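PA1221 (Pseudomonas aeruginosa, PDB 4DG8) joins an AMP-binding region of the ANL superfamily to a carrier region with a phosphopantetheine attachment site, and is modelled with adenosine monophosphate bound. Local coordinates at residues A[102-107]-A[221-226]; A[169-174]-A[179-184]; A[189-194]-A[366-371]; A[214-219]-A[310-315]; A[256-261]-A[315-320]. All coordinates share one frame; numbering follows the deposited sequence.

Contact 1 (A[102-107]-A[221-226]); sequences HHYLYI and EIWGAL
Tyr104 and Trp223 meet through one hydrogen bond. The indole NE1 of Trp223 donates to the hydroxyl OH of Tyr104, 3.1 Å away. The bond is nearly straight, 164° at the hydrogen. The oxygen lies at the edge of the indole, only 7° out of its plane. The two side chains reach from opposite sides and bridge backbones whose nearest CA atoms, Tyr104 and Ile222, are 13.5 Å apart.

The contact joins the strand 103-106 to the helix 217-226. This strand runs parallel between strands 79-83 and 166-172 in a mixed beta sheet of the AMP-binding region. Tyr104 takes the rarer first torsion, with CG between the backbone N and the carbonyl carbon (chi1 60°). This sends its ring off the strand toward the helix.

Apolar contact between the two is slight. CE2 of Tyr104 and CZ2 of Trp223 are 4.4 Å apart. Within the helix, CG2 of Ile222 sits 4.0 Å above the centre of the ring of Trp223. The Tyr104 ring also meets the ring of Tyr168. Helix 88-99 touches both partners, with Leu94 and Ile97 on Tyr104 and Leu98 on Trp223.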
# COMPACT_ATOMS: atom_id res chain seq x y z
N HIS A 102 17.59 -10.12 -1.47
CA HIS A 102 16.72 -9.86 -2.60
C HIS A 102 15.50 -9.04 -2.17
O HIS A 102 15.31 -8.78 -0.98
CB HIS A 102 16.33 -11.19 -3.24
CG HIS A 102 17.51 -12.00 -3.70
ND1 HIS A 102 18.64 -11.41 -4.21
CD2 HIS A 102 17.75 -13.33 -3.68
CE1 HIS A 102 19.52 -12.35 -4.52
NE2 HIS A 102 19.01 -13.52 -4.21
N HIS A 103 14.68 -8.63 -3.14
CA HIS A 103 13.50 -7.83 -2.85
C HIS A 103 12.26 -8.46 -3.46
O HIS A 103 12.32 -9.10 -4.51
CB HIS A 103 13.65 -6.36 -3.31
CG HIS A 103 14.21 -6.17 -4.69
ND1 HIS A 103 15.56 -6.15 -4.95
CD2 HIS A 103 13.60 -5.94 -5.88
CE1 HIS A 103 15.77 -5.93 -6.24
NE2 HIS A 103 14.59 -5.81 -6.83
N TYR A 104 11.12 -8.26 -2.80
CA TYR A 104 9.91 -8.95 -3.21
C TYR A 104 8.97 -8.08 -4.01
O TYR A 104 8.96 -6.85 -3.90
CB TYR A 104 9.18 -9.63 -2.03
CG TYR A 104 8.70 -8.74 -0.90
CD1 TYR A 104 7.52 -8.00 -1.02
CD2 TYR A 104 9.39 -8.70 0.33
CE1 TYR A 104 7.04 -7.20 0.05
CE2 TYR A 104 8.92 -7.91 1.41
CZ TYR A 104 7.75 -7.16 1.26
OH TYR A 104 7.28 -6.37 2.30
N LEU A 105 8.21 -8.75 -4.86
CA LEU A 105 7.20 -8.12 -5.70
C LEU A 105 5.94 -8.97 -5.70
O LEU A 105 6.02 -10.19 -5.96
CB LEU A 105 7.73 -8.03 -7.12
CG LEU A 105 6.74 -7.69 -8.22
CD1 LEU A 105 6.20 -6.27 -8.03
CD2 LEU A 105 7.43 -7.86 -9.58
N TYR A 106 4.78 -8.37 -5.45
CA TYR A 106 3.55 -9.14 -5.60
C TYR A 106 3.19 -9.39 -7.08
O TYR A 106 3.21 -8.48 -7.90
CB TYR A 106 2.33 -8.53 -4.87
CG TYR A 106 1.23 -9.58 -4.78
CD1 TYR A 106 1.47 -10.78 -4.10
CD2 TYR A 106 -0.00 -9.40 -5.39
CE1 TYR A 106 0.51 -11.78 -4.02
CE2 TYR A 106 -0.99 -10.39 -5.31
CZ TYR A 106 -0.72 -11.58 -4.63
OH TYR A 106 -1.65 -12.58 -4.53
N ILE A 107 2.86 -10.63 -7.39
CA ILE A 107 2.39 -10.95 -8.74
C ILE A 107 1.06 -11.68 -8.63
O ILE A 107 0.98 -12.73 -7.99
CB ILE A 107 3.40 -11.83 -9.51
CG1 ILE A 107 4.71 -11.08 -9.74
CG2 ILE A 107 2.80 -12.27 -10.85
CD1 ILE A 107 4.59 -9.91 -10.71
N GLU A 221 1.04 -3.81 8.12
CA GLU A 221 0.35 -4.95 8.74
C GLU A 221 1.31 -6.09 9.12
O GLU A 221 1.19 -6.69 10.18
CB GLU A 221 -0.75 -5.47 7.82
CG GLU A 221 -1.87 -4.45 7.62
CD GLU A 221 -2.85 -4.87 6.55
OE1 GLU A 221 -2.77 -6.02 6.06
OE2 GLU A 221 -3.70 -4.03 6.21
N ILE A 222 2.24 -6.37 8.23
CA ILE A 222 3.17 -7.48 8.42
C ILE A 222 4.33 -7.08 9.30
O ILE A 222 4.53 -7.64 10.39
CB ILE A 222 3.64 -8.02 7.07
CG1 ILE A 222 2.43 -8.58 6.31
CG2 ILE A 222 4.74 -9.08 7.26
CD1 ILE A 222 2.65 -8.77 4.79
N TRP A 223 5.12 -6.10 8.84
CA TRP A 223 6.33 -5.77 9.56
C TRP A 223 6.07 -5.02 10.87
O TRP A 223 6.87 -5.08 11.79
CB TRP A 223 7.32 -5.04 8.64
CG TRP A 223 7.62 -5.89 7.45
CD1 TRP A 223 7.22 -5.68 6.16
CD2 TRP A 223 8.32 -7.14 7.46
NE1 TRP A 223 7.65 -6.72 5.36
CE2 TRP A 223 8.33 -7.63 6.13
CE3 TRP A 223 8.95 -7.90 8.46
CZ2 TRP A 223 8.96 -8.83 5.76
CZ3 TRP A 223 9.58 -9.10 8.09
CH2 TRP A 223 9.59 -9.54 6.76
N GLY A 224 4.94 -4.32 10.96
CA GLY A 224 4.59 -3.71 12.23
C GLY A 224 4.49 -4.74 13.35
O GLY A 224 4.90 -4.49 14.48
N ALA A 225 3.91 -5.90 13.05
CA ALA A 225 3.94 -7.04 13.97
C ALA A 225 5.31 -7.64 14.14
O ALA A 225 5.87 -7.67 15.25
CB ALA A 225 2.98 -8.13 13.50
N LEU A 226 5.88 -8.12 13.03
CA LEU A 226 7.06 -8.99 13.15
C LEU A 226 8.30 -8.24 13.66
O LEU A 226 9.19 -8.83 14.25
CB LEU A 226 7.37 -9.69 11.82
CG LEU A 226 6.34 -10.70 11.31
CD1 LEU A 226 6.75 -11.20 9.95
CD2 LEU A 226 6.22 -11.87 12.29

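Contact 2 (A[169-174]-A[179-184]); sequences INFSSG and PKAIAC
Ile169 to Ser172 pair with Lys180 to Ala183 in an antiparallel beta hairpin. Its turn carries the Ser/Thr/Gly-rich signature sequence of the ANL family, which is a phosphate-binding loop in relatives. The strand directions make an angle of 148°.

The backbone pairing is tight. Asn170 and Ile182 form a hydrogen-bonded pair, with Ile182 N to Asn170 O at 2.9 Å and a return bond from Asn170 N to Ile182 O. Ser172 and Lys180 form the next such pair, and the bonds stay short right up to the turn: Ser172 N to Lys180 O is 2.7 Å. The buried CB of Ala181 packs on CG2 of Ile169 at 3.5 Å. Val123 of helix 113-123 touches both.

The side chains of Phe171, Pro179 and Lys180 are partly exposed. CE1 of Phe171 reaches CB of Ala181 at 3.5 Å, and its CD1 touches CB of Pro179 at 3.8 Å. Lys180 bends at chi2 and leads away from the hairpin to a salt bridge of NZ with Asp377.

The opposite face holds Ser172 and Ile182, both touched by Arg428. CB of Ser172 packs on CD1 of Ile182 at 3.8 Å. Ser172 also makes an ST turn. Its OG, anti to its own N (chi1 179°), accepts from Gly174 N at 3.3 Å.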
# COMPACT_ATOMS: atom_id res chain seq x y z
N ILE A 169 9.37 -4.02 -4.33
CA ILE A 169 8.86 -3.14 -5.36
C ILE A 169 7.33 -3.12 -5.35
O ILE A 169 6.69 -4.17 -5.28
CB ILE A 169 9.37 -3.53 -6.76
CG1 ILE A 169 10.87 -3.32 -6.83
CG2 ILE A 169 8.61 -2.73 -7.86
CD1 ILE A 169 11.52 -3.81 -8.09
N ASN A 170 6.74 -1.93 -5.42
CA ASN A 170 5.30 -1.78 -5.63
C ASN A 170 5.07 -0.99 -6.90
O ASN A 170 5.65 0.08 -7.08
CB ASN A 170 4.61 -1.06 -4.47
CG ASN A 170 4.43 -1.95 -3.24
OD1 ASN A 170 5.03 -3.03 -3.13
ND2 ASN A 170 3.60 -1.50 -2.30
N PHE A 171 4.21 -1.50 -7.77
CA PHE A 171 3.98 -0.78 -9.03
C PHE A 171 2.91 0.29 -8.80
O PHE A 171 1.93 0.06 -8.08
CB PHE A 171 3.55 -1.74 -10.13
CG PHE A 171 4.70 -2.35 -10.89
CD1 PHE A 171 5.36 -1.62 -11.87
CD2 PHE A 171 5.12 -3.64 -10.64
CE1 PHE A 171 6.43 -2.18 -12.58
CE2 PHE A 171 6.18 -4.21 -11.35
CZ PHE A 171 6.83 -3.48 -12.31
N SER A 172 3.12 1.47 -9.40
CA SER A 172 2.14 2.54 -9.33
C SER A 172 1.59 2.91 -10.71
O SER A 172 2.35 3.13 -11.67
CB SER A 172 2.72 3.77 -8.64
OG SER A 172 1.76 4.82 -8.61
N SER A 173 0.27 2.91 -10.82
CA SER A 173 -0.42 3.37 -12.04
C SER A 173 -0.91 4.83 -11.95
O SER A 173 -1.70 5.31 -12.78
CB SER A 173 -1.55 2.41 -12.43
OG SER A 173 -1.01 1.14 -12.78
N GLY A 174 -0.47 5.50 -10.88
CA GLY A 174 -0.93 6.84 -10.57
C GLY A 174 -0.46 7.94 -11.50
O GLY A 174 -1.00 9.06 -11.47
N PRO A 179 2.89 1.58 -15.96
CA PRO A 179 3.13 1.27 -14.54
C PRO A 179 4.56 1.61 -14.13
O PRO A 179 5.52 1.25 -14.81
CB PRO A 179 2.87 -0.24 -14.46
CG PRO A 179 3.01 -0.74 -15.88
CD PRO A 179 2.54 0.38 -16.75
N LYS A 180 4.70 2.32 -13.02
CA LYS A 180 6.01 2.72 -12.53
C LYS A 180 6.39 1.92 -11.28
O LYS A 180 5.61 1.82 -10.33
CB LYS A 180 6.04 4.22 -12.25
CG LYS A 180 5.67 5.06 -13.47
CD LYS A 180 6.56 4.73 -14.69
CE LYS A 180 6.20 5.58 -15.90
NZ LYS A 180 7.14 5.41 -17.07
N ALA A 181 7.58 1.34 -11.28
CA ALA A 181 8.01 0.50 -10.17
C ALA A 181 8.71 1.30 -9.08
O ALA A 181 9.76 1.87 -9.32
CB ALA A 181 8.92 -0.59 -10.67
N ILE A 182 8.11 1.33 -7.89
CA ILE A 182 8.70 2.03 -6.75
C ILE A 182 9.53 1.10 -5.89
O ILE A 182 9.00 0.15 -5.31
CB ILE A 182 7.61 2.72 -5.90
CG1 ILE A 182 6.91 3.81 -6.72
CG2 ILE A 182 8.19 3.27 -4.58
CD1 ILE A 182 5.57 4.31 -6.11
N ALA A 183 10.84 1.33 -5.81
CA ALA A 183 11.68 0.45 -5.00
C ALA A 183 11.86 1.02 -3.62
O ALA A 183 12.42 2.10 -3.45
CB ALA A 183 13.04 0.17 -5.66
N CYS A 184 11.34 0.30 -2.64
CA CYS A 184 11.38 0.70 -1.25
C CYS A 184 12.46 -0.08 -0.52
O CYS A 184 12.79 -1.20 -0.86
CB CYS A 184 10.02 0.53 -0.58
SG CYS A 184 8.80 1.77 -1.22

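Contact 3 (A[189-194]-A[366-371])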
# COMPACT_ATOMS: atom_id res chain seq x y z
N ILE A 189 11.09 0.57 5.70
CA ILE A 189 10.29 -0.35 6.51
C ILE A 189 10.58 -0.26 8.01
O ILE A 189 9.63 -0.18 8.81
CB ILE A 189 10.49 -1.82 6.08
CG1 ILE A 189 10.07 -2.00 4.62
CG2 ILE A 189 9.68 -2.73 6.98
CD1 ILE A 189 10.29 -3.41 4.08
N THR A 190 11.86 -0.31 8.39
CA THR A 190 12.19 -0.29 9.82
C THR A 190 11.90 1.10 10.43
O THR A 190 11.49 1.19 11.58
CB THR A 190 13.64 -0.75 10.15
OG1 THR A 190 14.58 0.10 9.51
CG2 THR A 190 13.88 -2.21 9.69
N ARG A 191 12.07 2.16 9.65
CA ARG A 191 11.71 3.50 10.12
C ARG A 191 10.20 3.58 10.29
O ARG A 191 9.72 4.17 11.27
CB ARG A 191 12.25 4.63 9.23
CG ARG A 191 11.37 5.00 7.99
CD ARG A 191 10.21 5.91 8.42
NE ARG A 191 9.65 6.77 7.37
CZ ARG A 191 8.82 6.35 6.42
NH1 ARG A 191 8.47 5.06 6.34
NH2 ARG A 191 8.35 7.21 5.53
N LEU A 192 9.45 2.97 9.37
CA LEU A 192 8.00 2.94 9.51
C LEU A 192 7.56 2.26 10.81
O LEU A 192 6.65 2.74 11.50
CB LEU A 192 7.34 2.22 8.30
CG LEU A 192 5.82 1.99 8.41
CD1 LEU A 192 5.08 3.34 8.43
CD2 LEU A 192 5.28 1.08 7.32
N CYS A 193 8.17 1.11 11.11
CA CYS A 193 7.64 0.24 12.17
C CYS A 193 8.17 0.42 13.59
O CYS A 193 7.55 -0.07 14.54
CB CYS A 193 7.78 -1.23 11.76
SG CYS A 193 7.02 -1.63 10.17
N LEU A 194 9.27 1.14 13.76
CA LEU A 194 9.94 1.21 15.06
C LEU A 194 9.89 2.60 15.69
O LEU A 194 10.06 3.61 15.01
CB LEU A 194 11.42 0.77 14.93
CG LEU A 194 11.82 -0.60 14.36
CD1 LEU A 194 13.32 -0.83 14.64
CD2 LEU A 194 10.99 -1.75 14.95
N PHE A 366 10.89 14.29 3.25
CA PHE A 366 12.31 14.01 3.34
C PHE A 366 12.49 12.81 4.25
O PHE A 366 11.61 12.49 5.06
CB PHE A 366 13.05 15.17 4.04
CG PHE A 366 12.91 16.50 3.37
CD1 PHE A 366 13.90 16.96 2.53
CD2 PHE A 366 11.81 17.31 3.63
CE1 PHE A 366 13.80 18.21 1.92
CE2 PHE A 366 11.70 18.56 3.03
CZ PHE A 366 12.69 19.02 2.17
N GLY A 367 13.67 12.22 4.19
CA GLY A 367 14.04 11.24 5.19
C GLY A 367 14.12 9.79 4.79
O GLY A 367 14.24 9.43 3.60
N ALA A 368 14.13 8.96 5.81
CA ALA A 368 14.52 7.56 5.67
C ALA A 368 13.45 6.71 4.99
O ALA A 368 13.68 5.54 4.66
CB ALA A 368 14.89 7.01 7.05
N GLY A 369 12.26 7.29 4.80
CA GLY A 369 11.17 6.63 4.09
C GLY A 369 11.23 6.75 2.57
O GLY A 369 10.51 6.03 1.88
N LEU A 370 12.07 7.65 2.03
CA LEU A 370 12.11 7.89 0.59
C LEU A 370 12.54 6.63 -0.18
O LEU A 370 13.52 5.97 0.17
CB LEU A 370 13.02 9.08 0.21
CG LEU A 370 12.71 10.46 0.80
CD1 LEU A 370 13.68 11.51 0.28
CD2 LEU A 370 11.25 10.89 0.54
N ALA A 371 11.79 6.31 -1.22
CA ALA A 371 12.13 5.15 -2.02
C ALA A 371 13.44 5.44 -2.75
O ALA A 371 13.84 6.61 -2.89
CB ALA A 371 11.01 4.82 -3.02
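Arg191 on helix 186-193 faces Ala368 with CA atoms 6.6 Å apart, where a type I beta turn from Gly367 to Leu370 follows strand 361-367. The turn is closed by Leu370 N bonding to Gly367 O. It leaves an antiparallel sheet of the AMP-binding region, so the contact ties that sheet to a helix 172 residues away in sequence.

One side chain does most of the work. Arg191 lays its guanidinium across the backbone of the turn. CA of Gly369 lies over one face of the group, toward its rim, and is 3.3 Å from CZ of Arg191. Gly369 has no side chain, and this leaves room for the flat group to come so near. Closer to the helix, the aliphatic part packs: CG of Arg191 is 4.2 Å from CB of Ala368. CG of Arg191 stands between the backbone N and the carbonyl carbon (chi1 84°), and the chain bends again at chi2 (80°). The two bends fold the guanidinium over the turn.

No hydrogen bond links the two segments. Partners outside them fix the polar end in this buried place. NH2 donates to the carbonyl of Asn314, NH1 to that of Thr315, and NE to the hydroxyl of Thr342. The closest approach across the contact is between NH2 of Arg191 and CA of Gly369, at 3.2 Å.

Contact 4 (A[214-219]-A[310-315]). With AMP (adenosine monophosphate), chain B.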
# COMPACT_ATOMS: atom_id res chain seq x y z
N SER A 214 0.22 -5.98 -2.98
CA SER A 214 0.35 -4.96 -4.01
C SER A 214 0.16 -3.57 -3.40
O SER A 214 0.44 -2.55 -4.03
CB SER A 214 -0.65 -5.21 -5.13
OG SER A 214 -1.93 -5.43 -4.58
N PHE A 215 -0.30 -3.53 -2.15
CA PHE A 215 -0.39 -2.26 -1.42
C PHE A 215 0.62 -2.16 -0.28
O PHE A 215 0.79 -3.11 0.49
CB PHE A 215 -1.79 -2.10 -0.83
CG PHE A 215 -2.89 -2.41 -1.79
CD1 PHE A 215 -3.38 -1.43 -2.65
CD2 PHE A 215 -3.44 -3.68 -1.85
CE1 PHE A 215 -4.40 -1.72 -3.55
CE2 PHE A 215 -4.46 -3.97 -2.75
CZ PHE A 215 -4.94 -2.99 -3.60
N ASP A 216 1.21 -0.98 -0.11
CA ASP A 216 2.19 -0.85 0.97
C ASP A 216 1.55 -0.68 2.35
O ASP A 216 2.27 -0.53 3.34
CB ASP A 216 3.28 0.23 0.70
CG ASP A 216 2.73 1.64 0.72
OD1 ASP A 216 3.52 2.59 0.52
OD2 ASP A 216 1.50 1.82 0.92
N ALA A 217 0.22 -0.74 2.43
CA ALA A 217 -0.43 -0.90 3.73
C ALA A 217 0.03 -2.22 4.36
O ALA A 217 0.19 -2.35 5.59
CB ALA A 217 -1.98 -0.86 3.60
N ALA A 218 0.24 -3.20 3.49
CA ALA A 218 0.76 -4.50 3.90
C ALA A 218 2.05 -4.37 4.67
O ALA A 218 2.29 -5.12 5.63
CB ALA A 218 0.95 -5.42 2.68
N THR A 219 2.91 -3.44 4.26
CA THR A 219 4.18 -3.25 4.95
C THR A 219 3.96 -3.01 6.44
O THR A 219 4.69 -3.53 7.30
CB THR A 219 4.94 -2.05 4.38
OG1 THR A 219 5.07 -2.22 2.96
CG2 THR A 219 6.31 -1.93 5.02
N GLY A 310 0.15 9.12 3.34
CA GLY A 310 1.43 9.17 2.66
C GLY A 310 1.39 8.49 1.31
O GLY A 310 0.54 7.63 1.07
N PRO A 311 2.33 8.85 0.42
CA PRO A 311 2.37 8.09 -0.83
C PRO A 311 3.36 6.92 -0.75
O PRO A 311 4.17 6.84 0.17
CB PRO A 311 2.83 9.13 -1.85
CG PRO A 311 3.74 10.05 -1.04
CD PRO A 311 3.21 10.04 0.39
N THR A 312 3.35 6.08 -1.77
CA THR A 312 4.17 4.87 -1.79
C THR A 312 5.67 5.20 -1.90
O THR A 312 6.52 4.51 -1.33
CB THR A 312 3.72 3.93 -2.94
OG1 THR A 312 2.33 3.58 -2.75
CG2 THR A 312 4.57 2.65 -3.02
N GLU A 313 5.99 6.28 -2.62
CA GLU A 313 7.36 6.78 -2.77
C GLU A 313 8.03 7.14 -1.44
O GLU A 313 9.27 7.32 -1.37
CB GLU A 313 7.35 8.03 -3.68
CG GLU A 313 7.03 7.77 -5.15
CD GLU A 313 5.52 7.64 -5.43
OE1 GLU A 313 4.71 7.53 -4.47
OE2 GLU A 313 5.16 7.66 -6.63
N ASN A 314 7.22 7.40 -0.42
CA ASN A 314 7.69 7.61 0.96
C ASN A 314 7.41 6.44 1.91
O ASN A 314 7.28 6.63 3.12
CB ASN A 314 7.38 9.00 1.52
CG ASN A 314 8.23 9.36 2.75
OD1 ASN A 314 9.40 8.97 2.87
ND2 ASN A 314 7.64 10.11 3.68
N THR A 315 7.13 5.27 1.33
CA THR A 315 7.00 4.04 2.11
C THR A 315 5.84 4.05 3.12
O THR A 315 6.08 4.26 4.32
CB THR A 315 8.33 3.62 2.80
OG1 THR A 315 9.42 3.76 1.88
CG2 THR A 315 8.26 2.15 3.32
P AMP B . -0.74 5.25 -2.23
O1P AMP B . -1.37 4.20 -3.13
O2P AMP B . -0.56 4.93 -0.75
O3P AMP B . 0.59 5.62 -2.86
O5' AMP B . -1.53 6.62 -2.37
C5' AMP B . -1.01 7.82 -1.83
C4' AMP B . -1.94 8.97 -2.03
O4' AMP B . -3.23 8.68 -1.43
C3' AMP B . -1.52 10.28 -1.37
O3' AMP B . -0.56 10.99 -2.14
C2' AMP B . -2.85 11.01 -1.21
O2' AMP B . -3.25 11.59 -2.45
C1' AMP B . -3.80 9.85 -0.89
N9 AMP B . -3.96 9.66 0.57
C8 AMP B . -3.34 8.70 1.30
N7 AMP B . -3.67 8.76 2.61
C5 AMP B . -4.51 9.80 2.76
C6 AMP B . -5.25 10.42 3.90
N6 AMP B . -5.12 9.94 5.15
N1 AMP B . -6.04 11.48 3.64
C2 AMP B . -6.16 11.96 2.38
N3 AMP B . -5.53 11.44 1.31
C4 AMP B . -4.71 10.38 1.42
O HOH W 1 6.15 1.60 0.15
O HOH W 2 1.49 0.88 -2.41
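Asp216 and Thr312 cross obliquely, the carboxylate of one against the backbone and CB of the other. OD1 of Asp216 comes 3.3 Å from CA of Thr312. The same OD1 is 3.6 Å from OG1 of Thr312, and no direct hydrogen bond joins the two segments. CG of Asp216 stands in the crowded position between the backbone N and the carbonyl carbon (chi1 69°), which points the carboxylate at the loop.

Thr312 is turned to the ligand. Its OG1 lies beside its own backbone N (chi1 -59°), so both can reach one oxygen of adenosine monophosphate. OG1 of Thr312 donates to O3P of the ligand at 2.7 Å. N of Thr312 adds a weak bond to the same O3P at 3.0 Å. Gly310 and Pro311 lie along C5' of the ligand. Gly310 to Glu313 belong to the Tyr-Gly-Pro-Thr-Glu signature of the ANL family, and Glu313 forms a salt bridge with Arg428.

Two waters bridge the gap. One donates to OD1 of Asp216 at 2.8 Å and also to O of Thr312. The other accepts from N of Asp216 at 3.0 Å and donates to OG1 of Thr312 at 2.8 Å. OD1 also accepts from the backbone N of Thr316.

OG1 of Thr312 thus donates to O3P and accepts from the second water. That water links the backbone N of Asp216 to the threonine that holds the phosphate, and probably helps to orient its hydroxyl.

Contact 5 (A[256-261]-A[315-320])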
# COMPACT_ATOMS: atom_id res chain seq x y z
N SER A 256 -4.84 -4.89 16.53
CA SER A 256 -4.34 -3.75 15.78
C SER A 256 -4.74 -3.93 14.33
O SER A 256 -4.66 -5.04 13.80
CB SER A 256 -2.80 -3.67 15.85
OG SER A 256 -2.31 -3.61 17.18
N ALA A 257 -5.19 -2.87 13.68
CA ALA A 257 -5.59 -3.04 12.29
C ALA A 257 -5.47 -1.79 11.46
O ALA A 257 -5.61 -0.68 11.95
CB ALA A 257 -7.02 -3.62 12.20
N TRP A 258 -5.18 -2.00 10.18
CA TRP A 258 -5.34 -0.97 9.17
C TRP A 258 -6.63 -1.27 8.40
O TRP A 258 -6.90 -2.41 8.04
CB TRP A 258 -4.16 -0.99 8.19
CG TRP A 258 -4.47 -0.27 6.89
CD1 TRP A 258 -4.93 -0.83 5.73
CD2 TRP A 258 -4.40 1.15 6.65
NE1 TRP A 258 -5.12 0.14 4.78
CE2 TRP A 258 -4.81 1.36 5.32
CE3 TRP A 258 -4.04 2.26 7.43
CZ2 TRP A 258 -4.84 2.65 4.73
CZ3 TRP A 258 -4.08 3.54 6.85
CH2 TRP A 258 -4.47 3.71 5.52
N LEU A 259 -7.44 -0.24 8.21
CA LEU A 259 -8.62 -0.32 7.37
C LEU A 259 -8.66 0.94 6.53
O LEU A 259 -8.75 2.06 7.07
CB LEU A 259 -9.89 -0.37 8.21
CG LEU A 259 -10.00 -1.54 9.19
CD1 LEU A 259 -11.22 -1.32 10.06
CD2 LEU A 259 -10.08 -2.87 8.44
N THR A 260 -8.62 0.76 5.22
CA THR A 260 -8.71 1.91 4.35
C THR A 260 -10.04 2.64 4.57
O THR A 260 -11.04 2.04 5.00
CB THR A 260 -8.52 1.54 2.86
OG1 THR A 260 -8.30 2.74 2.13
CG2 THR A 260 -9.77 0.84 2.31
N ALA A 261 -10.03 3.94 4.29
CA ALA A 261 -11.16 4.82 4.60
C ALA A 261 -12.52 4.25 4.18
O ALA A 261 -13.44 4.21 4.99
CB ALA A 261 -10.96 6.17 3.98
N THR A 315 7.13 5.27 1.33
CA THR A 315 7.00 4.04 2.11
C THR A 315 5.84 4.05 3.12
O THR A 315 6.08 4.26 4.32
CB THR A 315 8.33 3.62 2.80
OG1 THR A 315 9.42 3.76 1.88
CG2 THR A 315 8.26 2.15 3.32
N THR A 316 4.61 3.81 2.65
CA THR A 316 3.46 3.74 3.56
C THR A 316 2.98 5.08 4.13
O THR A 316 1.98 5.62 3.65
CB THR A 316 3.65 2.67 4.64
OG1 THR A 316 4.07 1.45 4.02
CG2 THR A 316 2.33 2.43 5.39
N PHE A 317 3.50 5.49 5.28
CA PHE A 317 3.07 6.74 5.89
C PHE A 317 4.11 7.85 5.79
O PHE A 317 5.32 7.61 5.84
CB PHE A 317 2.77 6.53 7.38
CG PHE A 317 1.59 5.66 7.65
CD1 PHE A 317 0.54 5.59 6.74
CD2 PHE A 317 1.50 4.94 8.84
CE1 PHE A 317 -0.57 4.79 7.00
CE2 PHE A 317 0.40 4.15 9.10
CZ PHE A 317 -0.63 4.06 8.18
N THR A 318 3.61 9.06 5.69
CA THR A 318 4.40 10.28 5.71
C THR A 318 4.02 11.04 6.98
O THR A 318 4.87 11.41 7.77
CB THR A 318 4.22 11.11 4.43
OG1 THR A 318 4.76 10.36 3.32
CG2 THR A 318 4.96 12.42 4.53
N CYS A 319 2.73 11.34 7.12
CA CYS A 319 2.21 11.89 8.37
C CYS A 319 1.16 10.98 9.01
O CYS A 319 0.41 10.30 8.31
CB CYS A 319 1.60 13.27 8.14
SG CYS A 319 2.70 14.46 7.35
N CYS A 320 1.10 10.98 10.33
CA CYS A 320 -0.02 10.37 11.05
C CYS A 320 -0.54 11.32 12.09
O CYS A 320 0.18 12.21 12.57
CB CYS A 320 0.38 9.07 11.72
SG CYS A 320 0.82 7.78 10.58
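Trp258 and Phe317 touch through their outer ring atoms. CZ3 of Trp258 is 3.7 Å from CE1 of Phe317, and CE3 of Trp258 is 3.9 Å from CZ of Phe317. The indole reaches the edge of the phenyl ring, near its plane. The two planes are inclined at 50°, and the centroids of the six-membered rings are 5.8 Å apart. No hydrogen bond crosses between the segments.

Chain neighbours cover one face of each ring. The backbone N of Thr260 lies 3.5 Å above the plane of the Trp258 ring, toward its rim. On the phenyl ring, CG2 of Thr316 lies 3.8 Å above the plane of Phe317. With CG of Trp258 anti to the backbone N (chi1 162°), the indole carries its six-membered ring to Phe317. Its NE1 bonds to a (R,R)-2,3-butanediol molecule, probably from the crystallisation liquor. The N of Thr316 is bonded to Asp216.

Further out, a classic beta bulge sets Thr318 and Cys319 opposite the single residue Tyr309, at the start of strand 319-322. In the mixed sheet, strands 280-284 and 304-309 lie between strand 256-260, at one edge, and strand 319-322. The ring pair spans these inner strands, and Leu282 touches both rings. Helix 217-226 packs alongside, with Ala217 and Glu221 on Trp258 and Leu220 on Phe317.

Contacts 1 to 4 are buried, though some side chains of contact 2 are partly exposed. Contact 5 is partly buried. Contacts 1 and 2 reach the same sheet through neighbouring strands 103-106 and 166-172. Contacts 1 and 4 both use helix 217-226, and contacts 4 and 5 share Thr315. Contact 3 joins contact 4 through Arg191 and Asn314. The chemistry differs with place. Contact 2 is held by paired backbones, contact 1 by a single side-chain bond, and contact 5 by aromatic rings. Contact 3 places a charged group against a turn. Contact 4, nearest the chain centre, works through water and the ligand phosphate.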